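Local coordinates for spectinomycin phosphotransferase (Legionella pneumophila, PDB 3I1A), which probably transfers a phosphate group from a nucleotide to the antibiotic spectinomycin, a reaction that confers resistance to the drug, at residues W150-Y158 and I185-S196. Sequence-based numbering, arbitrary orientation. Where two conformers were deposited one is given.
Sequences WREIVRSFY and IHRLVDTSEKLS. With DMS (dimethyl sulfoxide), chain D.
Y158 lays one ring face over the imidazole of H186 in an offset stack, with planes 13° apart. The two rings are modelled too close for their exact spacing to be trusted. The other face of the phenol lies over CA of R155. Beside this stack, V154 CG1 meets V189 CG2 at 3.6 Å, and I185 CG2 lies a little farther off. V189 turns its other methyl, CG1, to the extended chain of R155.

E193 was modelled in two conformers. In the one given, it ties the two arginines together. Its OE1 accepts from R151 NE at 2.8 Å and from R155 NH2 at 2.8 Å, both as salt bridges. The bonds are moderately bent. The two donors come from opposite faces of the carboxylate plane, while OE1 lies near the plane of each guanidinium. A bend in E193 at chi2 (66°) folds the carboxylate back toward the arginines. Water links R151 NH2 to E193 OE2, and another joins R155 NH1 to OE1. One water joins R155 NH2 to D190 OD1; another bridges D190 OD1 and Y158 OH and reaches R155 NE only weakly.

R151 is a knob set among V189, S192, E193 and S196. S196 OG lies over one face of its guanidinium, 3.7 Å from NH2. E283 of helix 274-297 forms a salt bridge with R151 NH1 and a hydrogen bond with S192, so a third helix joins the network. Helices 150-157 and 185-196 run roughly antiparallel, their axes 10.1 Å apart at closest. This is helix-to-helix packing in the helical part of the kinase-like aminoglycoside phosphotransferase fold, away from the nucleotide and magnesium sites.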
loop_
_atom_site.group_PDB
_atom_site.type_symbol
_atom_site.label_atom_id
_atom_site.label_comp_id
_atom_site.label_asym_id
_atom_site.label_seq_id
_atom_site.Cartn_x
_atom_site.Cartn_y
_atom_site.Cartn_z
ATOM N N TRP A 150 16.830 5.246 0.451
ATOM C CA TRP A 150 16.388 5.594 -0.893
ATOM C C TRP A 150 17.032 6.856 -1.426
ATOM O O TRP A 150 17.353 6.946 -2.614
ATOM C CB TRP A 150 14.867 5.727 -0.903
ATOM C CG TRP A 150 14.246 4.556 -0.250
ATOM C CD1 TRP A 150 13.662 4.510 0.987
ATOM C CD2 TRP A 150 14.185 3.227 -0.777
ATOM N NE1 TRP A 150 13.233 3.227 1.261
ATOM C CE2 TRP A 150 13.544 2.420 0.195
ATOM C CE3 TRP A 150 14.609 2.638 -1.976
ATOM C CZ2 TRP A 150 13.316 1.057 0.003
ATOM C CZ3 TRP A 150 14.381 1.279 -2.166
ATOM C CH2 TRP A 150 13.740 0.505 -1.182
ATOM N N ARG A 151 17.214 7.847 -0.565
ATOM C CA ARG A 151 17.851 9.062 -1.023
ATOM C C ARG A 151 19.262 8.729 -1.502
ATOM O O ARG A 151 19.724 9.270 -2.492
ATOM C CB ARG A 151 17.911 10.090 0.106
ATOM C CG ARG A 151 16.540 10.646 0.468
ATOM C CD ARG A 151 16.652 11.815 1.427
ATOM N NE ARG A 151 17.004 11.412 2.782
ATOM C CZ ARG A 151 16.159 10.880 3.656
ATOM N NH1 ARG A 151 14.890 10.665 3.316
ATOM N NH2 ARG A 151 16.571 10.602 4.892
ATOM N N GLU A 152 19.936 7.838 -0.795
ATOM C CA GLU A 152 21.294 7.451 -1.168
ATOM C C GLU A 152 21.299 6.736 -2.508
ATOM O O GLU A 152 22.147 7.017 -3.357
ATOM C CB GLU A 152 21.919 6.553 -0.089
ATOM C CG GLU A 152 22.105 7.265 1.249
ATOM C CD GLU A 152 22.710 6.379 2.326
ATOM O OE1 GLU A 152 22.389 5.171 2.376
ATOM O OE2 GLU A 152 23.496 6.896 3.142
ATOM N N ILE A 153 20.351 5.826 -2.705
ATOM C CA ILE A 153 20.277 5.093 -3.969
ATOM C C ILE A 153 20.073 6.042 -5.141
ATOM O O ILE A 153 20.713 5.892 -6.185
ATOM C CB ILE A 153 19.138 4.061 -3.949
ATOM C CG1 ILE A 153 19.527 2.895 -3.042
ATOM C CG2 ILE A 153 18.868 3.534 -5.361
ATOM C CD1 ILE A 153 18.353 2.012 -2.657
ATOM N N VAL A 154 19.199 7.031 -4.999
ATOM C CA VAL A 154 18.997 7.931 -6.120
ATOM C C VAL A 154 20.280 8.732 -6.373
ATOM O O VAL A 154 20.600 9.047 -7.514
ATOM C CB VAL A 154 17.799 8.907 -5.905
ATOM C CG1 VAL A 154 17.693 9.848 -7.063
ATOM C CG2 VAL A 154 16.482 8.105 -5.781
ATOM N N ARG A 155 21.024 9.061 -5.318
ATOM C CA ARG A 155 22.259 9.811 -5.561
ATOM C C ARG A 155 23.259 8.927 -6.288
ATOM O O ARG A 155 24.065 9.434 -7.071
ATOM C CB ARG A 155 22.885 10.331 -4.252
ATOM C CG ARG A 155 22.027 11.366 -3.567
ATOM C CD ARG A 155 22.769 12.109 -2.473
ATOM N NE ARG A 155 21.836 12.794 -1.591
ATOM C CZ ARG A 155 21.436 12.297 -0.419
ATOM N NH1 ARG A 155 21.898 11.127 -0.001
ATOM N NH2 ARG A 155 20.566 12.961 0.331
ATOM N N SER A 156 23.224 7.619 -6.030
ATOM C CA SER A 156 24.155 6.721 -6.710
ATOM C C SER A 156 23.870 6.710 -8.209
ATOM O O SER A 156 24.749 6.358 -8.997
ATOM C CB SER A 156 24.069 5.296 -6.159
ATOM O OG SER A 156 22.850 4.663 -6.523
ATOM N N PHE A 157 22.659 7.102 -8.611
ATOM C CA PHE A 157 22.309 7.131 -10.041
ATOM C C PHE A 157 22.974 8.285 -10.781
ATOM O O PHE A 157 23.251 8.177 -11.973
ATOM C CB PHE A 157 20.792 7.296 -10.277
ATOM C CG PHE A 157 19.936 6.139 -9.811
ATOM C CD1 PHE A 157 20.496 4.915 -9.426
ATOM C CD2 PHE A 157 18.552 6.279 -9.787
ATOM C CE1 PHE A 157 19.691 3.863 -9.029
ATOM C CE2 PHE A 157 17.731 5.217 -9.388
ATOM C CZ PHE A 157 18.301 4.012 -9.010
ATOM N N TYR A 158 23.214 9.394 -10.079
ATOM C CA TYR A 158 23.790 10.586 -10.691
ATOM C C TYR A 158 24.925 10.340 -11.679
ATOM O O TYR A 158 24.888 10.821 -12.813
ATOM C CB TYR A 158 24.261 11.551 -9.598
ATOM C CG TYR A 158 23.118 12.123 -8.763
ATOM C CD1 TYR A 158 23.381 12.781 -7.564
ATOM C CD2 TYR A 158 21.789 12.033 -9.190
ATOM C CE1 TYR A 158 22.351 13.342 -6.802
ATOM C CE2 TYR A 158 20.741 12.591 -8.438
ATOM C CZ TYR A 158 21.033 13.246 -7.244
ATOM O OH TYR A 158 20.018 13.835 -6.504
ATOM N N ILE A 185 14.588 16.070 -10.243
ATOM C CA ILE A 185 15.006 14.895 -9.480
ATOM C C ILE A 185 15.900 15.237 -8.289
ATOM O O ILE A 185 15.753 14.684 -7.178
ATOM C CB ILE A 185 15.681 13.887 -10.413
ATOM C CG1 ILE A 185 14.625 13.405 -11.418
ATOM C CG2 ILE A 185 16.277 12.720 -9.637
ATOM C CD1 ILE A 185 15.181 12.546 -12.551
ATOM N N HIS A 186 16.828 16.151 -8.508
ATOM C CA HIS A 186 17.707 16.545 -7.422
ATOM C C HIS A 186 16.874 17.285 -6.371
ATOM O O HIS A 186 17.087 17.111 -5.172
ATOM C CB HIS A 186 18.834 17.435 -7.966
ATOM C CG HIS A 186 19.943 16.666 -8.621
ATOM N ND1 HIS A 186 21.180 16.506 -8.036
ATOM C CD2 HIS A 186 19.993 15.992 -9.796
ATOM C CE1 HIS A 186 21.945 15.767 -8.822
ATOM N NE2 HIS A 186 21.249 15.440 -9.895
ATOM N N ARG A 187 15.918 18.092 -6.816
ATOM C CA ARG A 187 15.069 18.834 -5.878
ATOM C C ARG A 187 14.261 17.877 -4.987
ATOM O O ARG A 187 14.115 18.107 -3.779
ATOM C CB ARG A 187 14.132 19.786 -6.641
ATOM C CG ARG A 187 13.157 20.571 -5.744
ATOM C CD ARG A 187 12.311 21.564 -6.536
ATOM N NE ARG A 187 11.248 22.167 -5.726
ATOM C CZ ARG A 187 10.485 23.177 -6.122
ATOM N NH1 ARG A 187 10.664 23.721 -7.318
ATOM N NH2 ARG A 187 9.520 23.635 -5.330
ATOM N N LEU A 188 13.733 16.799 -5.570
ATOM C CA LEU A 188 12.973 15.829 -4.775
ATOM C C LEU A 188 13.864 15.241 -3.694
ATOM O O LEU A 188 13.469 15.159 -2.529
ATOM C CB LEU A 188 12.425 14.698 -5.672
ATOM C CG LEU A 188 11.262 15.139 -6.572
ATOM C CD1 LEU A 188 11.166 14.248 -7.791
ATOM C CD2 LEU A 188 9.959 15.129 -5.761
ATOM N N VAL A 189 15.070 14.821 -4.078
ATOM C CA VAL A 189 16.021 14.219 -3.138
ATOM C C VAL A 189 16.505 15.198 -2.064
ATOM O O VAL A 189 16.516 14.887 -0.870
ATOM C CB VAL A 189 17.296 13.700 -3.874
ATOM C CG1 VAL A 189 18.332 13.207 -2.856
ATOM C CG2 VAL A 189 16.914 12.557 -4.837
ATOM N N ASP A 190 16.917 16.376 -2.511
ATOM C CA ASP A 190 17.452 17.385 -1.609
ATOM C C ASP A 190 16.391 17.950 -0.683
ATOM O O ASP A 190 16.705 18.371 0.454
ATOM C CB ASP A 190 18.103 18.513 -2.411
ATOM C CG ASP A 190 19.300 18.028 -3.248
ATOM O OD1 ASP A 190 19.822 16.927 -2.993
ATOM O OD2 ASP A 190 19.724 18.785 -4.146
ATOM N N THR A 191 15.138 17.968 -1.145
ATOM C CA THR A 191 14.070 18.488 -0.289
ATOM C C THR A 191 13.713 17.453 0.753
ATOM O O THR A 191 13.502 17.792 1.923
ATOM C CB THR A 191 12.813 18.864 -1.082
ATOM O OG1 THR A 191 13.106 19.988 -1.915
ATOM C CG2 THR A 191 11.676 19.236 -0.123
ATOM N N SER A 192 13.650 16.188 0.341
ATOM C CA SER A 192 13.367 15.117 1.285
ATOM C C SER A 192 14.467 15.119 2.359
ATOM O O SER A 192 14.182 15.008 3.551
ATOM C CB SER A 192 13.331 13.767 0.558
ATOM O OG SER A 192 13.255 12.708 1.485
ATOM N N GLU A 193 15.726 15.253 1.932
ATOM C CA GLU A 193 16.866 15.266 2.857
ATOM C C GLU A 193 16.791 16.458 3.825
ATOM O O GLU A 193 16.942 16.282 5.031
ATOM C CB GLU A 193 18.179 15.286 2.055
ATOM C CG GLU A 193 19.494 15.126 2.852
ATOM C CD GLU A 193 19.682 13.762 3.519
ATOM O OE1 GLU A 193 19.442 12.709 2.886
ATOM O OE2 GLU A 193 20.102 13.740 4.697
ATOM N N LYS A 194 16.554 17.657 3.297
ATOM C CA LYS A 194 16.440 18.879 4.104
ATOM C C LYS A 194 15.305 18.786 5.122
ATOM O O LYS A 194 15.449 19.186 6.286
ATOM C CB LYS A 194 16.191 20.083 3.196
ATOM C CG LYS A 194 16.026 21.429 3.902
ATOM C CD LYS A 194 15.305 22.425 2.985
ATOM C CE LYS A 194 15.586 23.885 3.356
ATOM N NZ LYS A 194 16.996 24.316 3.036
ATOM N N LEU A 195 14.165 18.274 4.675
ATOM C CA LEU A 195 13.029 18.149 5.558
ATOM C C LEU A 195 13.273 17.083 6.614
ATOM O O LEU A 195 12.821 17.238 7.751
ATOM C CB LEU A 195 11.755 17.859 4.753
ATOM C CG LEU A 195 11.311 18.990 3.817
ATOM C CD1 LEU A 195 9.985 18.623 3.139
ATOM C CD2 LEU A 195 11.152 20.291 4.607
ATOM N N SER A 196 13.994 16.014 6.280
ATOM C CA SER A 196 14.236 14.992 7.291
ATOM C C SER A 196 15.090 15.556 8.418
ATOM O O SER A 196 14.931 15.171 9.573
ATOM C CB SER A 196 14.928 13.744 6.715
ATOM O OG SER A 196 16.275 13.987 6.362
HETATM S S DMS D . 11.675 22.389 -10.609
HETATM O O DMS D . 11.747 23.861 -10.425
HETATM C C1 DMS D . 11.864 22.053 -12.319
HETATM C C2 DMS D . 13.115 21.629 -9.902
HETATM O O HOH W 1 19.140 11.529 6.236
HETATM O O HOH W 2 21.231 15.015 -4.099
HETATM O O HOH W 3 20.840 15.676 -0.745
HETATM O O HOH W 4 21.041 10.619 2.498
#